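Local coordinates for protein multicopper oxidase (Aquifex aeolicus, PDB 6TTD) that probably couples one-electron oxidation of metal ions or, in this laboratory-evolved variant, of laccase-type organic substrates to reduction of dioxygen to water at copper centres, at residues N109-D114 with V136-T141; E113-H118 with P160-R165. All blocks are in the same frame, centred on the assembly; numbering follows the deposited sequence.

Contact 1: residues N109-D114 with V136-T141; sequences NNSGED and VKDGET
ND2 of N109 serves three backbone carbonyls and joins strand 102-110 to the loop 136-141. Its straightest bond runs to E113 O at 2.8 Å, close to the amide plane; across the contact it adds weak bonds to V136 O, at 3.0 Å, and K137 O. With CG anti to the backbone N (chi1 -174°), the amide projects towards these acceptors. At its other end, OD1 accepts S111 OG on an in-plane lone pair and S111 N from above the carbonyl plane, which fixes both the rotation of the group and its flip. A leucine here would probably leave the three carbonyls without their common donor and take from S111 N and OG the acceptor that closes the turn. The main chain of N109 adds two backbone bonds: G139 N to N109 O at 2.7 Å and N109 N to E140 O at 2.9 Å. D138 crosses N109 at about a right angle, and its OD1 makes a weak bond with G112 N. K137, bent at chi3 and chi4, brings NZ to the syn lone pair of D114 OD1, a salt bridge of 3.1 Å. A water links the same oxygen to D138 N. The pattern is that of an Asx turn at N109 docked on the type II beta turn K137-E140 in a cupredoxin-like domain.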
# COMPACT_ATOMS: atom_id res chain seq x y z
N ASN A 109 13.35 -17.62 -3.58
CA ASN A 109 12.23 -18.06 -2.75
C ASN A 109 12.70 -19.11 -1.76
O ASN A 109 12.82 -20.27 -2.13
CB ASN A 109 11.15 -18.66 -3.64
CG ASN A 109 9.90 -18.99 -2.84
OD1 ASN A 109 9.82 -18.61 -1.68
ND2 ASN A 109 8.91 -19.63 -3.46
N ASN A 110 12.90 -18.74 -0.48
CA ASN A 110 13.07 -19.75 0.59
C ASN A 110 11.94 -19.66 1.61
O ASN A 110 12.13 -19.91 2.82
CB ASN A 110 14.44 -19.63 1.28
CG ASN A 110 15.61 -20.13 0.40
OD1 ASN A 110 15.54 -21.20 -0.23
ND2 ASN A 110 16.62 -19.31 0.26
N SER A 111 10.74 -19.30 1.13
CA SER A 111 9.64 -19.01 2.05
C SER A 111 8.89 -20.26 2.51
O SER A 111 8.02 -20.13 3.38
CB SER A 111 8.62 -18.08 1.41
OG SER A 111 7.99 -18.76 0.33
N GLY A 112 9.17 -21.42 1.91
CA GLY A 112 8.48 -22.64 2.27
C GLY A 112 7.33 -23.03 1.35
O GLY A 112 6.73 -24.08 1.57
N GLU A 113 6.99 -22.21 0.34
CA GLU A 113 5.84 -22.49 -0.53
C GLU A 113 5.96 -21.60 -1.77
O GLU A 113 6.87 -20.76 -1.85
CB GLU A 113 4.52 -22.23 0.22
CG GLU A 113 4.38 -20.75 0.68
CD GLU A 113 3.11 -20.55 1.50
OE1 GLU A 113 2.00 -20.50 0.89
OE2 GLU A 113 3.22 -20.48 2.76
N ASP A 114 5.05 -21.78 -2.74
CA ASP A 114 5.08 -20.94 -3.94
C ASP A 114 5.05 -19.45 -3.58
O ASP A 114 4.23 -19.03 -2.76
CB ASP A 114 3.87 -21.20 -4.79
CG ASP A 114 3.92 -22.51 -5.46
OD1 ASP A 114 4.86 -23.33 -5.23
OD2 ASP A 114 2.97 -22.70 -6.26
N VAL A 136 7.11 -18.92 -8.28
CA VAL A 136 8.08 -20.00 -8.39
C VAL A 136 7.97 -20.88 -7.17
O VAL A 136 7.62 -20.42 -6.07
CB VAL A 136 9.54 -19.50 -8.59
CG1 VAL A 136 9.63 -18.79 -9.91
CG2 VAL A 136 10.03 -18.66 -7.42
N LYS A 137 8.30 -22.16 -7.35
CA LYS A 137 8.25 -23.10 -6.23
C LYS A 137 9.29 -22.77 -5.16
O LYS A 137 10.26 -22.05 -5.37
CB LYS A 137 8.41 -24.53 -6.72
CG LYS A 137 7.40 -24.85 -7.80
CD LYS A 137 7.13 -26.33 -7.95
CE LYS A 137 6.10 -26.79 -6.91
NZ LYS A 137 4.83 -25.97 -6.92
N ASP A 138 9.06 -23.32 -3.98
CA ASP A 138 9.98 -23.08 -2.88
C ASP A 138 11.37 -23.57 -3.29
O ASP A 138 11.52 -24.66 -3.86
CB ASP A 138 9.48 -23.82 -1.64
CG ASP A 138 10.26 -23.45 -0.39
OD1 ASP A 138 10.56 -22.27 -0.26
OD2 ASP A 138 10.49 -24.31 0.49
N GLY A 139 12.38 -22.76 -2.99
CA GLY A 139 13.76 -23.08 -3.30
C GLY A 139 14.23 -22.54 -4.62
O GLY A 139 15.44 -22.44 -4.83
N GLU A 140 13.31 -22.09 -5.49
CA GLU A 140 13.67 -21.56 -6.79
C GLU A 140 13.77 -20.04 -6.81
O GLU A 140 13.37 -19.34 -5.87
CB GLU A 140 12.66 -21.99 -7.84
CG GLU A 140 12.64 -23.47 -8.09
CD GLU A 140 11.62 -23.81 -9.16
OE1 GLU A 140 10.78 -22.93 -9.53
OE2 GLU A 140 11.63 -24.96 -9.62
N THR A 141 14.20 -19.53 -7.97
CA THR A 141 14.43 -18.12 -8.23
C THR A 141 13.59 -17.64 -9.40
O THR A 141 13.39 -18.38 -10.38
CB THR A 141 15.90 -17.90 -8.55
OG1 THR A 141 16.66 -18.11 -7.34
CG2 THR A 141 16.14 -16.46 -9.02
O HOH W 1 17.15 -22.52 -2.66
O HOH W 2 6.57 -24.64 -3.37

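Contact 2: residues E113-H118 with P160-R165; sequences EDSIIH and PHPHGR. With CU (copper (II) ion), chain E; CU (copper (II) ion), chain D.
R165 grips the carboxylate of E113 side-on, NE to OE1 at 2.8 Å and NH2 to OE2 at 2.9 Å, the two flat groups only 18° from coplanar. OE1 uses its syn lone pair, and the bend of R165 at chi2 and chi3 turns the guanidinium edge towards it. This salt bridge ties down the outer end of a contact whose inner end belongs to the trinuclear copper site of the multicopper oxidase, built from cupredoxin domains. Between them, H161 N donates to I116 O at 3.0 Å beside the antiparallel, non-hydrogen-bonded pair I117-P160, and P160 CA makes a CA-H...O contact with the same oxygen. The prolines pack alongside: P162 CB rests on D114 O, while P160 CB meets S115 OG, whose polar partner is Q169. CG2 of I116 touches CB of H161. Further in, H161 turns its ring edge to the face of H118 in an offset edge-to-face pair, planes 87° apart. D129 O accepts from H118 ND1, which probably helps to set that ring for the metal. The two histidines then serve different coppers, each through NE2 at 2.0 Å: H118 one shared with H454, H161 one shared with H456 and H508.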
# COMPACT_ATOMS: atom_id res chain seq x y z
N GLU A 113 6.99 -22.21 0.34
CA GLU A 113 5.84 -22.49 -0.53
C GLU A 113 5.96 -21.60 -1.77
O GLU A 113 6.87 -20.76 -1.85
CB GLU A 113 4.52 -22.23 0.22
CG GLU A 113 4.38 -20.75 0.68
CD GLU A 113 3.11 -20.55 1.50
OE1 GLU A 113 2.00 -20.50 0.89
OE2 GLU A 113 3.22 -20.48 2.76
N ASP A 114 5.05 -21.78 -2.74
CA ASP A 114 5.08 -20.94 -3.94
C ASP A 114 5.05 -19.45 -3.58
O ASP A 114 4.23 -19.03 -2.76
CB ASP A 114 3.87 -21.20 -4.79
CG ASP A 114 3.92 -22.51 -5.46
OD1 ASP A 114 4.86 -23.33 -5.23
OD2 ASP A 114 2.97 -22.70 -6.26
N SER A 115 5.87 -18.63 -4.26
CA SER A 115 5.79 -17.20 -4.01
C SER A 115 6.34 -16.40 -5.18
O SER A 115 6.97 -16.93 -6.10
CB SER A 115 6.54 -16.86 -2.70
OG SER A 115 6.12 -15.58 -2.26
N ILE A 116 6.09 -15.08 -5.13
CA ILE A 116 6.59 -14.14 -6.14
C ILE A 116 6.41 -12.77 -5.50
O ILE A 116 5.47 -12.58 -4.71
CB ILE A 116 5.79 -14.25 -7.46
CG1 ILE A 116 6.42 -13.43 -8.59
CG2 ILE A 116 4.30 -13.82 -7.27
CD1 ILE A 116 7.64 -14.07 -9.10
N ILE A 117 7.32 -11.80 -5.79
CA ILE A 117 7.15 -10.44 -5.28
C ILE A 117 6.36 -9.61 -6.29
O ILE A 117 6.69 -9.62 -7.48
CB ILE A 117 8.49 -9.73 -5.02
CG1 ILE A 117 9.52 -10.67 -4.35
CG2 ILE A 117 8.17 -8.48 -4.20
CD1 ILE A 117 10.84 -10.03 -4.08
N HIS A 118 5.43 -8.79 -5.80
CA HIS A 118 4.75 -7.79 -6.61
C HIS A 118 5.18 -6.39 -6.17
O HIS A 118 5.32 -6.12 -4.96
CB HIS A 118 3.22 -7.98 -6.47
CG HIS A 118 2.39 -6.81 -6.92
ND1 HIS A 118 2.36 -6.37 -8.22
CD2 HIS A 118 1.51 -6.03 -6.24
CE1 HIS A 118 1.52 -5.35 -8.32
NE2 HIS A 118 1.01 -5.12 -7.13
N PRO A 160 4.47 -10.16 -1.31
CA PRO A 160 4.24 -11.37 -2.12
C PRO A 160 2.84 -11.40 -2.74
O PRO A 160 1.91 -10.71 -2.30
CB PRO A 160 4.39 -12.52 -1.11
CG PRO A 160 4.00 -11.87 0.22
CD PRO A 160 4.52 -10.44 0.14
N HIS A 161 2.68 -12.27 -3.74
CA HIS A 161 1.39 -12.33 -4.43
C HIS A 161 1.01 -13.76 -4.85
O HIS A 161 0.42 -13.93 -5.93
CB HIS A 161 1.47 -11.40 -5.67
CG HIS A 161 0.21 -10.63 -5.94
ND1 HIS A 161 -0.97 -11.24 -6.32
CD2 HIS A 161 -0.05 -9.29 -5.89
CE1 HIS A 161 -1.91 -10.31 -6.45
NE2 HIS A 161 -1.38 -9.12 -6.23
N PRO A 162 1.36 -14.82 -4.10
CA PRO A 162 0.95 -16.18 -4.54
C PRO A 162 -0.56 -16.33 -4.48
O PRO A 162 -1.22 -15.80 -3.59
CB PRO A 162 1.62 -17.12 -3.53
CG PRO A 162 1.62 -16.31 -2.25
CD PRO A 162 2.04 -14.89 -2.78
N HIS A 163 -1.10 -17.07 -5.44
CA HIS A 163 -2.49 -17.56 -5.39
C HIS A 163 -2.84 -18.10 -4.02
O HIS A 163 -2.13 -18.97 -3.50
CB HIS A 163 -2.62 -18.68 -6.42
CG HIS A 163 -3.97 -19.29 -6.52
ND1 HIS A 163 -4.19 -20.48 -7.17
CD2 HIS A 163 -5.18 -18.86 -6.09
CE1 HIS A 163 -5.48 -20.76 -7.14
NE2 HIS A 163 -6.11 -19.80 -6.48
N GLY A 164 -3.89 -17.57 -3.40
CA GLY A 164 -4.47 -18.11 -2.19
C GLY A 164 -3.65 -17.97 -0.92
O GLY A 164 -4.13 -18.33 0.16
N ARG A 165 -2.43 -17.45 -1.00
CA ARG A 165 -1.58 -17.45 0.19
C ARG A 165 -0.96 -16.08 0.44
O ARG A 165 -0.00 -15.96 1.23
CB ARG A 165 -0.50 -18.53 0.07
CG ARG A 165 -1.12 -19.94 0.21
CD ARG A 165 -1.51 -20.24 1.63
NE ARG A 165 -0.33 -20.50 2.41
CZ ARG A 165 -0.33 -20.80 3.70
NH1 ARG A 165 -1.46 -20.88 4.35
NH2 ARG A 165 0.81 -21.06 4.32
CU CU E . -0.75 -4.22 -6.88
CU CU D . -2.27 -7.36 -6.50

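In the fold
From the N-terminal side, strand 102-110 runs into a loop, and the first halves of both contacts (109-114 and 113-118) span this passage into strand 117-120. The chain next makes a long excursion and returns at 136-141, where contact 1 closes the first loop as the chain enters strand 141-143. It continues through strands 141-143, 147-148 and 154-160, and contact 2 closes the larger loop immediately before helix 166-171. The two closures cross rather than nest, overlapping at E113 and D114, with centres about 9 Å apart. A probable hydrogen bond, V136 N to S115 O at 3.0 Å, joins them directly. Together they connect the surface loop 136-141 to the buried copper-binding part of the same domain.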